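Local coordinates for natterin-like protein (Lethenteron camtschaticum, PDB 6IUL), which probably binds cell-surface glycans through a jacalin-like lectin domain and perforates target membranes through an aerolysin-type pore-forming region, at residues A[38-46]-A[132-140]; A[118-128]-A[139-147]. All blocks are in the same frame, centred on the assembly; numbering follows the deposited sequence.

Contact 1: residues A[38-46]-A[132-140]; sequences GGWQVRGVQ and GSDIDSMGF
Ile135 and Val42 make the one backbone hydrogen bond of this contact: Ile135 N donates a hydrogen bond to Val42 O at 3.1 Å. Beside it a CA-H...O contact joins Asp134 CA to Arg43 O at 3.4 Å, so the successive carbonyls of Val42 and Arg43 meet Ile135 and, just before its strand, Asp134. Apolar groups continue the contact inward. Ile135 CG1 lies 3.9 Å from Val42 CG1 and reaches the backbone of Gly44, while Val45 and Met138 meet tip to tip, Met138 CE standing 3.8 Å from Val45 CB. The bend at the last torsion of Met138 (chi3 -80°) turns this methyl out of the line of an otherwise extended chain. At the outer end, the side chains of Gln41 and Asp134 cross at about a right angle, with amide and carboxylate planes 59° apart, and Gln41 NE2 makes only weak bonds to both oxygens, 3.2 Å to Asp134 OD2 and 3.4 Å to Asp134 OD1. The other end of the same amide is held locally, since Gln41 OE1 accepts from Trp40 N at 2.8 Å. Farther out, Arg88 forms a salt bridge with Asp134 OD2 and is the stronger partner of that carboxylate; Arg43, whose CD merely brushes Asp134, turns its guanidinium to Asp61. Leu89 packs against Val42, Ile135 and Met138. Strands 42-46 and 135-140 run at 66° to each other and are not neighbours in a sheet: they face across the hydrophobic interior where sheets meet, as in the beta-prism fold of jacalin-like lectins.

Contact 2: residues A[118-128]-A[139-147]; sequences DVGSGICLGVQ and GFIFINAIK
Backbone bonds between Gln128 and Gly139 fasten one end of this antiparallel ladder: Gln128 N gives to Gly139 O at 3.0 Å and Gly139 N to Gln128 O at 2.8 Å. Leu125 N to Ile141 O and Ile143 N to Ile123 O carry the pairing along, leaving Cys124 opposite Phe142 and Val127 opposite Phe140 as non-hydrogen-bonded pairs. At the other end, a type II' turn from Val119 to Gly122 presents Ser121 to Ile143 O, which is gripped twice. Ser121 N comes in the carbonyl plane at 2.8 Å, and Ser121 OG comes from above that plane, also at 2.8 Å. With chi1 at 70°, the hydroxyl oxygen sits between the backbone N and the carbonyl carbon, where it can also accept from Ile123 N in an ST turn.

Aromatic contacts occupy the face bearing Phe140 and Phe142. Val119 CA lies over the Phe142 ring, 3.8 Å from its centroid, a CH-pi contact, and Val127 CG1 makes a longer CH-pi contact over one face of Phe140, offset toward the rim. Cys124 SG serves both rings, meeting Phe140 at its edge and standing farther off above the face of Phe142. Aliphatic packing fills in elsewhere: Leu125 crosses Ile143 at about a right angle, its CD1 3.8 Å from Ile143 CG1.

Lys172 of the second subunit forms a salt bridge with Asp118 and a hydrogen bond to Gly120 O in the turn. Strand 17-22 borders 124-131, while strand 6-12 pairs with 135-155. Leu78 of strand 75-82 packs on Val119, Phe140 and Phe142.

From the N terminus, the chain passes 38-46 and strand 42-49, completes its sheet with 54-58 and 65-68, then builds a second four-stranded sheet (75-82 to 114-117) before 118-128 and the hairpin of strands 124-131 and 135-155. Contact 1 closes a loop of 85 residues when 132-140 returns to 38-46; contact 2 closes one of 10 residues around the hairpin bend. The two cross, because 118-128 falls within the first loop and 139-147 ends beyond it. Both contacts use strand 135-155, their segments overlap at Gly139 and Phe140, and Met138 touches Val127 and Gln128. Contact 1 ties the sheet of 42-49 to that strand, and contact 2 pairs it with 124-131 before it runs on toward the aerolysin-type region.

Contact 1: residues A[38-46]-A[132-140]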
# COMPACT_ATOMS: atom_id res chain seq x y z
N GLY A 38 14.82 25.36 38.57
CA GLY A 38 15.02 26.37 39.59
C GLY A 38 16.30 27.17 39.32
O GLY A 38 16.88 27.11 38.23
N GLY A 39 16.74 27.91 40.33
CA GLY A 39 17.91 28.71 40.20
C GLY A 39 19.18 27.96 39.93
O GLY A 39 19.97 28.38 39.09
N TRP A 40 19.38 26.85 40.60
CA TRP A 40 20.65 26.13 40.53
C TRP A 40 20.42 24.64 40.23
O TRP A 40 21.23 23.76 40.57
CB TRP A 40 21.48 26.33 41.84
CG TRP A 40 20.69 26.08 43.13
CD1 TRP A 40 19.77 26.94 43.73
CD2 TRP A 40 20.78 24.94 43.99
NE1 TRP A 40 19.28 26.37 44.88
CE2 TRP A 40 19.89 25.16 45.09
CE3 TRP A 40 21.53 23.76 43.96
CZ2 TRP A 40 19.69 24.21 46.11
CZ3 TRP A 40 21.35 22.81 44.98
CH2 TRP A 40 20.43 23.05 46.06
N GLN A 41 19.31 24.33 39.59
CA GLN A 41 18.98 22.93 39.32
C GLN A 41 17.83 22.78 38.34
O GLN A 41 17.07 23.75 38.10
CB GLN A 41 18.62 22.19 40.63
CG GLN A 41 17.27 22.54 41.18
CD GLN A 41 17.25 23.81 42.06
OE1 GLN A 41 17.80 24.82 41.72
NE2 GLN A 41 16.53 23.74 43.11
N VAL A 42 17.73 21.58 37.75
CA VAL A 42 16.47 21.09 37.25
C VAL A 42 15.70 20.58 38.47
O VAL A 42 16.20 19.72 39.18
CB VAL A 42 16.67 19.94 36.24
CG1 VAL A 42 15.32 19.24 35.94
CG2 VAL A 42 17.34 20.48 34.99
N ARG A 43 14.50 21.15 38.71
CA ARG A 43 13.70 20.81 39.87
C ARG A 43 12.92 19.52 39.71
O ARG A 43 12.73 18.75 40.66
CB ARG A 43 12.72 21.94 40.18
CG ARG A 43 13.31 23.13 40.91
CD ARG A 43 12.63 23.06 42.31
NE ARG A 43 11.39 23.80 42.25
CZ ARG A 43 10.54 24.02 43.27
NH1 ARG A 43 10.68 23.48 44.46
NH2 ARG A 43 9.53 24.85 43.08
N GLY A 44 12.42 19.32 38.50
CA GLY A 44 11.52 18.21 38.29
C GLY A 44 11.27 17.90 36.83
O GLY A 44 11.48 18.74 35.95
N VAL A 45 10.78 16.70 36.59
CA VAL A 45 10.46 16.24 35.26
C VAL A 45 9.17 15.43 35.32
O VAL A 45 8.99 14.63 36.23
CB VAL A 45 11.64 15.38 34.77
CG1 VAL A 45 11.24 14.44 33.71
CG2 VAL A 45 12.76 16.25 34.25
N GLN A 46 8.30 15.63 34.36
CA GLN A 46 7.19 14.73 34.13
C GLN A 46 7.31 14.12 32.70
O GLN A 46 7.58 14.81 31.72
CB GLN A 46 5.91 15.48 34.33
CG GLN A 46 4.61 14.73 34.06
CD GLN A 46 3.39 15.42 34.64
OE1 GLN A 46 2.90 16.42 34.14
NE2 GLN A 46 2.88 14.83 35.68
N GLY A 132 15.26 13.88 44.59
CA GLY A 132 14.72 14.11 45.94
C GLY A 132 13.78 15.28 45.84
O GLY A 132 12.72 15.17 45.24
N SER A 133 14.19 16.41 46.39
CA SER A 133 13.46 17.65 46.19
C SER A 133 13.65 18.08 44.73
O SER A 133 12.71 18.56 44.10
CB SER A 133 13.98 18.76 47.11
OG SER A 133 13.55 18.49 48.42
N ASP A 134 14.86 17.83 44.21
CA ASP A 134 15.22 18.16 42.85
C ASP A 134 15.60 16.91 42.04
O ASP A 134 15.53 15.78 42.56
CB ASP A 134 16.41 19.13 42.84
CG ASP A 134 16.23 20.33 43.74
OD1 ASP A 134 15.08 20.78 43.95
OD2 ASP A 134 17.29 20.80 44.21
N ILE A 135 16.04 17.11 40.79
CA ILE A 135 16.68 16.05 40.04
C ILE A 135 18.20 16.07 40.28
O ILE A 135 18.95 16.85 39.69
CB ILE A 135 16.37 16.16 38.54
CG1 ILE A 135 14.85 16.21 38.28
CG2 ILE A 135 17.04 15.03 37.80
CD1 ILE A 135 14.10 15.00 38.76
N ASP A 136 18.65 15.21 41.18
CA ASP A 136 20.07 15.08 41.48
C ASP A 136 20.89 14.59 40.28
O ASP A 136 21.98 15.06 40.02
CB ASP A 136 20.26 14.12 42.64
CG ASP A 136 19.69 14.66 43.95
OD1 ASP A 136 18.47 14.43 44.18
OD2 ASP A 136 20.49 15.28 44.72
N SER A 137 20.34 13.62 39.57
CA SER A 137 20.94 13.13 38.35
C SER A 137 19.90 12.49 37.46
O SER A 137 18.88 11.99 37.90
CB SER A 137 22.10 12.17 38.70
OG SER A 137 21.59 11.06 39.37
N MET A 138 20.14 12.53 36.16
CA MET A 138 19.24 11.84 35.23
C MET A 138 19.91 11.56 33.91
O MET A 138 20.85 12.28 33.51
CB MET A 138 17.99 12.66 34.97
CG MET A 138 16.79 11.84 34.52
SD MET A 138 15.36 12.83 34.05
CE MET A 138 14.63 13.24 35.60
N GLY A 139 19.41 10.50 33.24
CA GLY A 139 19.75 10.25 31.87
C GLY A 139 18.55 9.71 31.12
O GLY A 139 17.54 9.30 31.72
N PHE A 140 18.65 9.71 29.81
CA PHE A 140 17.58 9.19 28.94
C PHE A 140 17.94 7.79 28.43
O PHE A 140 19.07 7.55 27.97
CB PHE A 140 17.36 10.14 27.77
CG PHE A 140 16.73 11.47 28.16
CD1 PHE A 140 17.47 12.45 28.75
CD2 PHE A 140 15.40 11.73 27.90
CE1 PHE A 140 16.92 13.67 29.12
CE2 PHE A 140 14.83 12.95 28.27
CZ PHE A 140 15.59 13.92 28.88

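Contact 2: residues A[118-128]-A[139-147]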
# COMPACT_ATOMS: atom_id res chain seq x y z
N ASP A 118 25.36 9.89 23.57
CA ASP A 118 25.08 8.93 22.54
C ASP A 118 23.57 8.53 22.59
O ASP A 118 23.14 7.78 23.45
CB ASP A 118 25.94 7.70 22.74
CG ASP A 118 25.75 6.64 21.61
OD1 ASP A 118 24.87 6.84 20.76
OD2 ASP A 118 26.43 5.58 21.60
N VAL A 119 22.80 9.01 21.63
CA VAL A 119 21.39 8.73 21.58
C VAL A 119 21.01 7.41 20.92
O VAL A 119 19.84 7.10 20.78
CB VAL A 119 20.61 9.85 20.87
CG1 VAL A 119 20.96 11.21 21.49
CG2 VAL A 119 20.89 9.87 19.39
N GLY A 120 21.98 6.62 20.53
CA GLY A 120 21.71 5.35 19.88
C GLY A 120 20.93 5.50 18.60
O GLY A 120 21.40 6.13 17.68
N SER A 121 19.71 4.93 18.59
CA SER A 121 18.79 5.11 17.51
C SER A 121 18.03 6.43 17.58
O SER A 121 17.32 6.77 16.66
CB SER A 121 17.77 3.98 17.52
OG SER A 121 16.89 4.11 18.62
N GLY A 122 18.12 7.12 18.71
CA GLY A 122 17.30 8.31 18.93
C GLY A 122 15.90 8.02 19.40
O GLY A 122 15.10 8.93 19.56
N ILE A 123 15.57 6.74 19.61
CA ILE A 123 14.25 6.37 20.07
C ILE A 123 14.35 6.16 21.57
O ILE A 123 15.04 5.26 22.02
CB ILE A 123 13.76 5.05 19.43
CG1 ILE A 123 13.80 5.07 17.90
CG2 ILE A 123 12.40 4.69 19.93
CD1 ILE A 123 12.95 6.12 17.32
N CYS A 124 13.65 6.98 22.33
CA CYS A 124 13.79 7.00 23.74
C CYS A 124 12.72 6.17 24.45
O CYS A 124 11.54 6.25 24.07
CB CYS A 124 13.76 8.43 24.25
SG CYS A 124 13.89 8.63 26.05
N LEU A 125 13.13 5.36 25.44
CA LEU A 125 12.21 4.51 26.19
C LEU A 125 11.83 5.10 27.54
O LEU A 125 10.97 4.53 28.23
CB LEU A 125 12.82 3.13 26.45
CG LEU A 125 13.01 2.19 25.25
CD1 LEU A 125 13.89 1.03 25.64
CD2 LEU A 125 11.66 1.73 24.72
N GLY A 126 12.43 6.21 27.94
CA GLY A 126 12.09 6.82 29.23
C GLY A 126 13.34 7.43 29.88
O GLY A 126 14.33 7.79 29.19
N VAL A 127 13.33 7.52 31.21
CA VAL A 127 14.42 8.15 31.97
C VAL A 127 14.83 7.35 33.18
O VAL A 127 14.08 6.52 33.65
CB VAL A 127 14.04 9.55 32.47
CG1 VAL A 127 13.78 10.47 31.29
CG2 VAL A 127 12.82 9.47 33.39
N GLN A 128 16.01 7.64 33.70
CA GLN A 128 16.49 6.96 34.87
C GLN A 128 17.46 7.86 35.56
O GLN A 128 18.27 8.55 34.91
CB GLN A 128 17.19 5.64 34.49
CG GLN A 128 17.64 4.78 35.68
CD GLN A 128 17.94 3.32 35.27
OE1 GLN A 128 17.13 2.68 34.61
NE2 GLN A 128 19.11 2.82 35.65
N GLY A 139 19.41 10.50 33.24
CA GLY A 139 19.75 10.25 31.87
C GLY A 139 18.55 9.71 31.12
O GLY A 139 17.54 9.30 31.72
N PHE A 140 18.65 9.71 29.81
CA PHE A 140 17.58 9.19 28.94
C PHE A 140 17.94 7.79 28.43
O PHE A 140 19.07 7.55 27.97
CB PHE A 140 17.36 10.14 27.77
CG PHE A 140 16.73 11.47 28.16
CD1 PHE A 140 17.47 12.45 28.75
CD2 PHE A 140 15.40 11.73 27.90
CE1 PHE A 140 16.92 13.67 29.12
CE2 PHE A 140 14.83 12.95 28.27
CZ PHE A 140 15.59 13.92 28.88
N ILE A 141 17.00 6.88 28.55
CA ILE A 141 17.16 5.52 28.08
C ILE A 141 16.86 5.47 26.59
O ILE A 141 15.76 5.74 26.19
CB ILE A 141 16.20 4.54 28.77
CG1 ILE A 141 16.45 4.56 30.27
CG2 ILE A 141 16.46 3.11 28.32
CD1 ILE A 141 15.38 3.87 31.08
N PHE A 142 17.85 5.10 25.78
CA PHE A 142 17.67 4.98 24.35
C PHE A 142 17.84 3.54 23.90
O PHE A 142 18.73 2.83 24.38
CB PHE A 142 18.70 5.82 23.58
CG PHE A 142 18.48 7.28 23.67
CD1 PHE A 142 17.47 7.88 22.93
CD2 PHE A 142 19.28 8.08 24.50
CE1 PHE A 142 17.23 9.25 23.02
CE2 PHE A 142 19.05 9.44 24.59
CZ PHE A 142 18.00 10.02 23.86
N ILE A 143 17.05 3.14 22.91
CA ILE A 143 17.35 1.92 22.15
C ILE A 143 18.57 2.18 21.30
O ILE A 143 18.68 3.22 20.62
CB ILE A 143 16.17 1.51 21.21
CG1 ILE A 143 14.91 1.30 22.02
CG2 ILE A 143 16.52 0.21 20.47
CD1 ILE A 143 13.69 1.00 21.18
N ASN A 144 19.50 1.24 21.31
CA ASN A 144 20.69 1.37 20.47
C ASN A 144 20.28 1.31 19.00
O ASN A 144 19.15 0.96 18.67
CB ASN A 144 21.70 0.29 20.83
CG ASN A 144 22.59 0.68 21.98
OD1 ASN A 144 23.15 1.76 21.94
ND2 ASN A 144 22.81 -0.24 22.94
N ALA A 145 21.21 1.67 18.10
CA ALA A 145 20.92 1.75 16.71
C ALA A 145 20.25 0.42 16.22
O ALA A 145 20.73 -0.67 16.56
CB ALA A 145 22.15 2.02 15.91
N ILE A 146 19.17 0.57 15.46
CA ILE A 146 18.30 -0.52 15.12
C ILE A 146 18.60 -1.07 13.72
O ILE A 146 18.76 -0.29 12.77
CB ILE A 146 16.83 -0.10 15.18
CG1 ILE A 146 16.47 0.18 16.64
CG2 ILE A 146 15.91 -1.15 14.59
CD1 ILE A 146 15.11 0.87 16.83
N LYS A 147 18.66 -2.40 13.63
CA LYS A 147 18.80 -3.10 12.37
C LYS A 147 17.44 -3.50 11.83
O LYS A 147 17.17 -3.33 10.66
CB LYS A 147 19.65 -4.35 12.53
CG LYS A 147 19.75 -5.16 11.24
CD LYS A 147 20.73 -6.33 11.30
CE LYS A 147 20.65 -7.08 9.97
NZ LYS A 147 21.56 -8.26 9.88